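Side-chain contacts in protein 1d10 (Caenorhabditis elegans, PDB 1T9F), which is of unknown function but carries three MIR repeats in a beta-trefoil fold related to SDF2, and in its natural form is made with a signal sequence: residues A18-R23 and G156-V161; K74-H79 and A109-G114; D115-I120 and S141-S146. One frame throughout, in Å; residues are numbered along the deposited sequence.

Contact 1 of 3, residues A18-R23 and G156-V161; sequences ANDGSR and GQREVV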
loop_
_atom_site.group_PDB
_atom_site.type_symbol
_atom_site.label_atom_id
_atom_site.label_comp_id
_atom_site.label_asym_id
_atom_site.label_seq_id
_atom_site.Cartn_x
_atom_site.Cartn_y
_atom_site.Cartn_z
ATOM N N ALA A 18 7.184 5.365 7.729
ATOM C CA ALA A 18 7.594 6.114 8.914
ATOM C C ALA A 18 9.070 6.063 9.299
ATOM O O ALA A 18 9.697 7.099 9.521
ATOM C CB ALA A 18 6.751 5.677 10.105
ATOM N N ASN A 19 9.632 4.866 9.380
ATOM C CA ASN A 19 11.019 4.725 9.794
ATOM C C ASN A 19 12.087 4.879 8.696
ATOM O O ASN A 19 13.231 5.256 8.982
ATOM C CB ASN A 19 11.170 3.387 10.523
ATOM C CG ASN A 19 10.338 3.323 11.816
ATOM O OD1 ASN A 19 10.124 2.246 12.382
ATOM N ND2 ASN A 19 9.880 4.482 12.289
ATOM N N ASP A 20 11.720 4.615 7.445
ATOM C CA ASP A 20 12.672 4.731 6.340
ATOM C C ASP A 20 12.485 6.004 5.516
ATOM O O ASP A 20 13.433 6.498 4.904
ATOM C CB ASP A 20 12.565 3.510 5.418
ATOM C CG ASP A 20 13.632 3.501 4.348
ATOM O OD1 ASP A 20 14.809 3.740 4.695
ATOM O OD2 ASP A 20 13.305 3.249 3.171
ATOM N N GLY A 21 11.264 6.528 5.486
ATOM C CA GLY A 21 11.004 7.742 4.719
ATOM C C GLY A 21 10.708 7.520 3.237
ATOM O O GLY A 21 10.390 8.467 2.518
ATOM N N SER A 22 10.805 6.275 2.775
ATOM C CA SER A 22 10.539 5.948 1.374
ATOM C C SER A 22 9.033 5.952 1.072
ATOM O O SER A 22 8.215 5.717 1.964
ATOM C CB SER A 22 11.131 4.577 1.046
ATOM O OG SER A 22 10.665 3.593 1.951
ATOM N N ARG A 23 8.675 6.215 -0.185
ATOM C CA ARG A 23 7.270 6.268 -0.586
ATOM C C ARG A 23 6.817 5.019 -1.321
ATOM O O ARG A 23 7.535 4.515 -2.187
ATOM C CB ARG A 23 7.010 7.474 -1.491
ATOM C CG ARG A 23 7.101 8.815 -0.802
ATOM C CD ARG A 23 8.530 9.310 -0.728
ATOM N NE ARG A 23 8.651 10.481 0.136
ATOM C CZ ARG A 23 8.055 11.646 -0.086
ATOM N NH1 ARG A 23 7.286 11.814 -1.155
ATOM N NH2 ARG A 23 8.229 12.644 0.769
ATOM N N GLY A 156 18.301 0.497 -5.652
ATOM C CA GLY A 156 18.076 1.287 -4.456
ATOM C C GLY A 156 16.646 1.301 -3.946
ATOM O O GLY A 156 16.390 1.790 -2.848
ATOM N N GLN A 157 15.710 0.782 -4.728
ATOM C CA GLN A 157 14.315 0.766 -4.297
ATOM C C GLN A 157 14.114 -0.330 -3.253
ATOM O O GLN A 157 14.666 -1.427 -3.374
ATOM C CB GLN A 157 13.400 0.566 -5.507
ATOM C CG GLN A 157 13.467 1.738 -6.486
ATOM C CD GLN A 157 12.475 1.638 -7.622
ATOM O OE1 GLN A 157 11.372 1.129 -7.454
ATOM N NE2 GLN A 157 12.856 2.154 -8.787
ATOM N N ARG A 158 13.339 -0.028 -2.216
ATOM C CA ARG A 158 13.110 -0.991 -1.141
ATOM C C ARG A 158 12.048 -2.046 -1.438
ATOM O O ARG A 158 11.026 -1.756 -2.065
ATOM C CB ARG A 158 12.748 -0.262 0.156
ATOM C CG ARG A 158 13.861 0.615 0.730
ATOM C CD ARG A 158 13.993 1.926 -0.022
ATOM N NE ARG A 158 14.679 2.950 0.764
ATOM C CZ ARG A 158 15.998 3.061 0.882
ATOM N NH1 ARG A 158 16.800 2.210 0.260
ATOM N NH2 ARG A 158 16.519 4.032 1.628
ATOM N N GLU A 159 12.303 -3.273 -0.984
ATOM C CA GLU A 159 11.360 -4.366 -1.187
ATOM C C GLU A 159 10.178 -4.199 -0.236
ATOM O O GLU A 159 10.358 -3.944 0.956
ATOM C CB GLU A 159 12.028 -5.728 -0.928
ATOM C CG GLU A 159 11.057 -6.908 -0.997
ATOM C CD GLU A 159 11.669 -8.226 -0.522
ATOM O OE1 GLU A 159 12.465 -8.202 0.441
ATOM O OE2 GLU A 159 11.340 -9.283 -1.103
ATOM N N VAL A 160 8.976 -4.322 -0.788
ATOM C CA VAL A 160 7.737 -4.222 -0.031
ATOM C C VAL A 160 7.155 -5.638 0.025
ATOM O O VAL A 160 7.040 -6.317 -1.006
ATOM C CB VAL A 160 6.729 -3.286 -0.732
ATOM C CG1 VAL A 160 5.386 -3.336 -0.010
ATOM C CG2 VAL A 160 7.259 -1.855 -0.757
ATOM N N VAL A 161 6.792 -6.092 1.217
ATOM C CA VAL A 161 6.256 -7.439 1.362
ATOM C C VAL A 161 5.174 -7.534 2.430
ATOM O O VAL A 161 4.824 -6.546 3.076
ATOM C CB VAL A 161 7.357 -8.449 1.751
ATOM C CG1 VAL A 161 8.513 -8.388 0.762
ATOM C CG2 VAL A 161 7.840 -8.162 3.163
#
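R158 on strand 158-163 reaches across to D20 in the loop between strands 12-17 and 23-27. The two side chains approach from opposite directions and form a salt bridge. D20 OD2 lies 2.8 Å from R158 NE. The N-H points well off the oxygen, at 122°, so the hydrogen-bond part is weak. The carboxylate and guanidinium planes are 44° apart. The groups therefore lack the coplanarity that a two-pronged pairing would need, and D20 OD1 stays 3.5 Å from R158 NH2. The arginine chain bends at chi2 (77°), which turns NE toward the loop.

S22 is the third member. S22 CB lies at the edge of the guanidinium, 3.9 Å from R158 NE. S22 OG donates a hydrogen bond of 2.9 Å to D20 OD2, on the anti side of the carboxylate. One oxygen thus takes both the arginine and the serine. An asparagine in place of D20 would probably leave R158 without its charge partner and weaken the pull that draws the arginine to the loop. The side chains of D20 and S22 also touch L145. The contact joins the first and third MIR repeats, as expected in a beta-trefoil, where the three repeats are arranged round a pseudo-threefold axis.

Contact 2 of 3, residues K74-H79 and A109-G114; sequences KIRLKH and AESDTG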
loop_
_atom_site.group_PDB
_atom_site.type_symbol
_atom_site.label_atom_id
_atom_site.label_comp_id
_atom_site.label_asym_id
_atom_site.label_seq_id
_atom_site.Cartn_x
_atom_site.Cartn_y
_atom_site.Cartn_z
ATOM N N LYS A 74 -11.972 -1.639 5.697
ATOM C CA LYS A 74 -11.108 -2.109 4.627
ATOM C C LYS A 74 -11.150 -1.109 3.478
ATOM O O LYS A 74 -12.145 -0.404 3.292
ATOM C CB LYS A 74 -11.560 -3.488 4.128
ATOM C CG LYS A 74 -11.254 -4.611 5.109
ATOM C CD LYS A 74 -11.588 -5.978 4.555
ATOM C CE LYS A 74 -13.085 -6.202 4.474
ATOM N NZ LYS A 74 -13.385 -7.613 4.109
ATOM N N ILE A 75 -10.049 -1.022 2.740
ATOM C CA ILE A 75 -9.966 -0.143 1.584
ATOM C C ILE A 75 -9.187 -0.874 0.513
ATOM O O ILE A 75 -8.694 -1.975 0.733
ATOM C CB ILE A 75 -9.201 1.168 1.871
ATOM C CG1 ILE A 75 -7.754 0.859 2.287
ATOM C CG2 ILE A 75 -9.925 1.969 2.926
ATOM C CD1 ILE A 75 -6.863 2.099 2.433
ATOM N N ARG A 76 -9.110 -0.253 -0.654
ATOM C CA ARG A 76 -8.338 -0.760 -1.767
ATOM C C ARG A 76 -7.489 0.438 -2.176
ATOM O O ARG A 76 -7.909 1.584 -2.009
ATOM C CB ARG A 76 -9.251 -1.199 -2.917
ATOM C CG ARG A 76 -9.813 -2.618 -2.762
ATOM C CD ARG A 76 -10.666 -3.001 -3.964
ATOM N NE ARG A 76 -11.831 -2.132 -4.056
ATOM C CZ ARG A 76 -12.566 -1.958 -5.151
ATOM N NH1 ARG A 76 -12.260 -2.600 -6.269
ATOM N NH2 ARG A 76 -13.599 -1.123 -5.127
ATOM N N LEU A 77 -6.288 0.185 -2.685
ATOM C CA LEU A 77 -5.413 1.270 -3.093
ATOM C C LEU A 77 -5.066 1.123 -4.568
ATOM O O LEU A 77 -4.417 0.160 -4.975
ATOM C CB LEU A 77 -4.130 1.274 -2.249
ATOM C CG LEU A 77 -4.268 1.761 -0.801
ATOM C CD1 LEU A 77 -2.941 1.588 -0.059
ATOM C CD2 LEU A 77 -4.686 3.235 -0.798
ATOM N N LYS A 78 -5.512 2.091 -5.359
ATOM C CA LYS A 78 -5.270 2.087 -6.795
ATOM C C LYS A 78 -4.011 2.862 -7.189
ATOM O O LYS A 78 -3.842 4.021 -6.803
ATOM C CB LYS A 78 -6.480 2.692 -7.506
ATOM C CG LYS A 78 -6.432 2.563 -9.025
ATOM C CD LYS A 78 -7.651 3.209 -9.646
ATOM C CE LYS A 78 -7.700 2.985 -11.143
ATOM N NZ LYS A 78 -8.889 3.653 -11.715
ATOM N N HIS A 79 -3.121 2.219 -7.933
ATOM C CA HIS A 79 -1.914 2.886 -8.397
ATOM C C HIS A 79 -2.370 3.697 -9.609
ATOM O O HIS A 79 -2.749 3.131 -10.639
ATOM C CB HIS A 79 -0.853 1.862 -8.786
ATOM C CG HIS A 79 0.436 2.477 -9.221
ATOM N ND1 HIS A 79 0.955 2.299 -10.486
ATOM C CD2 HIS A 79 1.316 3.269 -8.558
ATOM C CE1 HIS A 79 2.103 2.950 -10.582
ATOM N NE2 HIS A 79 2.343 3.547 -9.427
ATOM N N ALA A 109 -11.986 -3.462 -13.001
ATOM C CA ALA A 109 -12.759 -4.570 -13.547
ATOM C C ALA A 109 -12.314 -5.922 -13.002
ATOM O O ALA A 109 -13.147 -6.782 -12.747
ATOM C CB ALA A 109 -12.662 -4.572 -15.074
ATOM N N GLU A 110 -11.010 -6.111 -12.823
ATOM C CA GLU A 110 -10.490 -7.389 -12.334
ATOM C C GLU A 110 -10.327 -7.483 -10.816
ATOM O O GLU A 110 -10.007 -8.547 -10.291
ATOM C CB GLU A 110 -9.123 -7.678 -12.951
ATOM C CG GLU A 110 -9.071 -7.672 -14.466
ATOM C CD GLU A 110 -7.650 -7.564 -14.967
ATOM O OE1 GLU A 110 -6.978 -8.602 -15.125
ATOM O OE2 GLU A 110 -7.190 -6.423 -15.178
ATOM N N SER A 111 -10.511 -6.370 -10.122
ATOM C CA SER A 111 -10.336 -6.336 -8.672
ATOM C C SER A 111 -11.139 -7.398 -7.919
ATOM O O SER A 111 -12.314 -7.625 -8.216
ATOM C CB SER A 111 -10.705 -4.948 -8.146
ATOM O OG SER A 111 -10.482 -4.849 -6.748
ATOM N N ASP A 112 -10.491 -8.044 -6.950
ATOM C CA ASP A 112 -11.132 -9.065 -6.116
ATOM C C ASP A 112 -10.787 -8.852 -4.639
ATOM O O ASP A 112 -10.134 -7.867 -4.291
ATOM C CB ASP A 112 -10.722 -10.481 -6.555
ATOM C CG ASP A 112 -9.227 -10.734 -6.439
ATOM O OD1 ASP A 112 -8.582 -10.194 -5.516
ATOM O OD2 ASP A 112 -8.694 -11.502 -7.269
ATOM N N THR A 113 -11.214 -9.774 -3.776
ATOM C CA THR A 113 -10.959 -9.662 -2.333
ATOM C C THR A 113 -9.472 -9.543 -1.978
ATOM O O THR A 113 -9.117 -9.065 -0.895
ATOM C CB THR A 113 -11.554 -10.870 -1.553
ATOM O OG1 THR A 113 -10.938 -12.087 -1.996
ATOM C CG2 THR A 113 -13.050 -10.957 -1.769
ATOM N N GLY A 114 -8.608 -9.987 -2.883
ATOM C CA GLY A 114 -7.178 -9.902 -2.636
ATOM C C GLY A 114 -6.662 -8.468 -2.601
ATOM O O GLY A 114 -5.521 -8.233 -2.196
#
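R76 and S111 meet through a single side-chain hydrogen bond. R76 points out from strand 74-79, and S111 faces it from the loop between strands 100-105 and 117-120. R76 NH1 donates to S111 OG at 2.9 Å, with an N-H...O angle of 156°. The oxygen lies close to the plane of the guanidinium, 10° out of it. The serine therefore comes to the edge of the flat group, and S111 CB follows in the same plane, 3.4 Å from R76 NH1. S111 OG also rests 3.3 Å from R76 CD, so the serine sits beside the last bend of the arginine chain as well as at its end.

That bend is at chi3 (-64°). It turns the guanidinium so that its NH1 edge faces S111. The other nitrogens are held too: R76 NE donates to P57 O, and NH2 is also hydrogen-bonded. Several bonds thus fix the rotation of the group. S111 OG is also hydrogen-bonded to D115 OD2, so the serine links the arginine to a carboxylate. The nearby negative charge would probably favour the arginine's position.

D112 turns the other way. D112 OD1 accepts from G114 N at 2.6 Å, which makes an Asx turn. D115 OD2 accepts from D112 N, so one carboxylate oxygen holds both S111 and D112. The arrangement is a loop anchored on a barrel strand: R76 of strand 74-79 ties down the turn that leads into strand 117-120, its barrel neighbour, within the second MIR repeat of the beta-trefoil.

Contact 3 of 3, residues D115-I120 and S141-S146; sequences DDWTVI and SYLSLS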
loop_
_atom_site.group_PDB
_atom_site.type_symbol
_atom_site.label_atom_id
_atom_site.label_comp_id
_atom_site.label_asym_id
_atom_site.label_seq_id
_atom_site.Cartn_x
_atom_site.Cartn_y
_atom_site.Cartn_z
ATOM N N ASP A 115 -7.490 -7.515 -3.023
ATOM C CA ASP A 115 -7.105 -6.106 -3.040
ATOM C C ASP A 115 -7.491 -5.366 -1.755
ATOM O O ASP A 115 -7.115 -4.203 -1.582
ATOM C CB ASP A 115 -7.757 -5.368 -4.224
ATOM C CG ASP A 115 -7.301 -5.896 -5.583
ATOM O OD1 ASP A 115 -6.143 -6.341 -5.699
ATOM O OD2 ASP A 115 -8.107 -5.838 -6.542
ATOM N N ASP A 116 -8.235 -6.036 -0.867
ATOM C CA ASP A 116 -8.690 -5.422 0.382
ATOM C C ASP A 116 -7.647 -5.352 1.500
ATOM O O ASP A 116 -7.011 -6.349 1.837
ATOM C CB ASP A 116 -9.927 -6.153 0.934
ATOM C CG ASP A 116 -11.180 -5.934 0.092
ATOM O OD1 ASP A 116 -11.277 -4.906 -0.619
ATOM O OD2 ASP A 116 -12.087 -6.797 0.162
ATOM N N TRP A 117 -7.504 -4.167 2.085
ATOM C CA TRP A 117 -6.572 -3.942 3.185
ATOM C C TRP A 117 -7.300 -3.252 4.340
ATOM O O TRP A 117 -8.025 -2.278 4.129
ATOM C CB TRP A 117 -5.406 -3.051 2.749
ATOM C CG TRP A 117 -4.570 -3.634 1.652
ATOM C CD1 TRP A 117 -4.846 -3.614 0.317
ATOM C CD2 TRP A 117 -3.325 -4.330 1.794
ATOM N NE1 TRP A 117 -3.852 -4.250 -0.384
ATOM C CE2 TRP A 117 -2.906 -4.702 0.495
ATOM C CE3 TRP A 117 -2.525 -4.676 2.887
ATOM C CZ2 TRP A 117 -1.721 -5.403 0.261
ATOM C CZ3 TRP A 117 -1.340 -5.375 2.654
ATOM C CH2 TRP A 117 -0.952 -5.731 1.349
ATOM N N THR A 118 -7.107 -3.763 5.552
ATOM C CA THR A 118 -7.735 -3.178 6.727
ATOM C C THR A 118 -6.857 -2.047 7.221
ATOM O O THR A 118 -5.649 -2.222 7.394
ATOM C CB THR A 118 -7.881 -4.210 7.856
ATOM O OG1 THR A 118 -8.681 -5.303 7.402
ATOM C CG2 THR A 118 -8.552 -3.577 9.072
ATOM N N VAL A 119 -7.448 -0.881 7.431
ATOM C CA VAL A 119 -6.681 0.256 7.912
ATOM C C VAL A 119 -6.574 0.157 9.428
ATOM O O VAL A 119 -7.584 0.110 10.131
ATOM C CB VAL A 119 -7.340 1.591 7.544
ATOM C CG1 VAL A 119 -6.420 2.741 7.915
ATOM C CG2 VAL A 119 -7.643 1.623 6.048
ATOM N N ILE A 120 -5.346 0.109 9.924
ATOM C CA ILE A 120 -5.134 0.001 11.358
ATOM C C ILE A 120 -4.670 1.317 11.959
ATOM O O ILE A 120 -3.475 1.615 11.989
ATOM C CB ILE A 120 -4.106 -1.104 11.688
ATOM C CG1 ILE A 120 -4.592 -2.438 11.134
ATOM C CG2 ILE A 120 -3.917 -1.223 13.202
ATOM C CD1 ILE A 120 -3.633 -3.571 11.356
ATOM N N SER A 141 -1.521 -10.519 6.489
ATOM C CA SER A 141 -0.156 -10.004 6.464
ATOM C C SER A 141 -0.141 -8.489 6.470
ATOM O O SER A 141 -0.999 -7.844 5.862
ATOM C CB SER A 141 0.585 -10.511 5.225
ATOM O OG SER A 141 0.493 -11.921 5.127
ATOM N N TYR A 142 0.844 -7.926 7.163
ATOM C CA TYR A 142 0.994 -6.489 7.257
ATOM C C TYR A 142 1.855 -5.982 6.105
ATOM O O TYR A 142 2.839 -6.621 5.722
ATOM C CB TYR A 142 1.656 -6.126 8.580
ATOM C CG TYR A 142 0.810 -6.426 9.796
ATOM C CD1 TYR A 142 -0.164 -5.531 10.227
ATOM C CD2 TYR A 142 0.985 -7.610 10.519
ATOM C CE1 TYR A 142 -0.944 -5.799 11.350
ATOM C CE2 TYR A 142 0.207 -7.890 11.646
ATOM C CZ TYR A 142 -0.756 -6.980 12.054
ATOM O OH TYR A 142 -1.541 -7.246 13.162
ATOM N N LEU A 143 1.475 -4.844 5.540
ATOM C CA LEU A 143 2.252 -4.257 4.451
ATOM C C LEU A 143 3.520 -3.769 5.143
ATOM O O LEU A 143 3.438 -2.968 6.072
ATOM C CB LEU A 143 1.492 -3.072 3.842
ATOM C CG LEU A 143 2.193 -2.313 2.713
ATOM C CD1 LEU A 143 2.294 -3.203 1.488
ATOM C CD2 LEU A 143 1.404 -1.050 2.395
ATOM N N SER A 144 4.683 -4.250 4.712
ATOM C CA SER A 144 5.927 -3.848 5.367
ATOM C C SER A 144 7.134 -3.821 4.450
ATOM O O SER A 144 7.177 -4.522 3.440
ATOM C CB SER A 144 6.258 -4.813 6.516
ATOM O OG SER A 144 5.147 -5.049 7.362
ATOM N N LEU A 145 8.113 -2.997 4.808
ATOM C CA LEU A 145 9.354 -2.953 4.054
ATOM C C LEU A 145 10.143 -4.116 4.660
ATOM O O LEU A 145 10.265 -4.218 5.887
ATOM C CB LEU A 145 10.096 -1.633 4.288
ATOM C CG LEU A 145 9.418 -0.367 3.755
ATOM C CD1 LEU A 145 10.369 0.819 3.885
ATOM C CD2 LEU A 145 9.032 -0.574 2.298
ATOM N N SER A 146 10.638 -5.006 3.811
ATOM C CA SER A 146 11.400 -6.165 4.270
ATOM C C SER A 146 12.761 -5.746 4.798
ATOM O O SER A 146 13.377 -6.462 5.583
ATOM C CB SER A 146 11.607 -7.148 3.122
ATOM O OG SER A 146 12.504 -6.601 2.175
#
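W117 and L143 make the larger of two apolar contacts here. Their side chains cross at about a right angle. The six-membered part of the indole does the touching: W117 CZ3 lies 3.8 Å from L143 CB, and W117 CH2 lies 4.1 Å from L143 CD1. The leucine comes to the ring obliquely. L143 CG stands anti to the backbone N (chi1 178°); with chi2 this brings CD1 near W117 CH2. The ring of W117 also meets that of H136, with planes about 60° apart.

The second apolar pair is I120 and Y142. I120 CD1 meets the tyrosine at the edge of the ring, near its plane, 3.5 Å from Y142 CE1. These side chains also cross at about a right angle. Y142 starts away from strand 117-120, but its ring reaches back to the isoleucine. I120 is partly exposed, and a malonate ion, probably from the crystallisation liquor, lies about 3 Å from its side chain.

The polar share is small. S141 O lies 4.1 Å from W117 CZ3, as a van der Waals neighbour. No hydrogen bond joins the segments. The indole nitrogen is satisfied by L86: W117 NE1 donates to L86 O.

Around the contact, strand 117-120 lies in the barrel between strands 74-79 and 131-136. Strand 142-146 pairs with strand 158-163 in the second sheet. I120, Y142 and L143 all touch strand 131-136, and L143 also packs on V160 of strand 158-163.

From the N terminus, the loop that leaves strand 12-17 opens contact 1, which closes only at strand 158-163, more than 130 residues later. Contacts 2 and 3 both nest inside that long loop. They follow in series: contact 2 opens at 74-79 and closes at 109-114; contact 3 opens at 115-120 and closes at 141-146. Contact 2 stays within the second MIR repeat. Contact 3 joins the second to the third, and contact 1 the first to the third. Contacts 2 and 3 meet through neighbouring barrel strands 74-79 and 117-120. Contacts 1 and 3 meet through paired strands 142-146 and 158-163. Contacts 1 and 2 do not touch; their centres are about 21 Å apart.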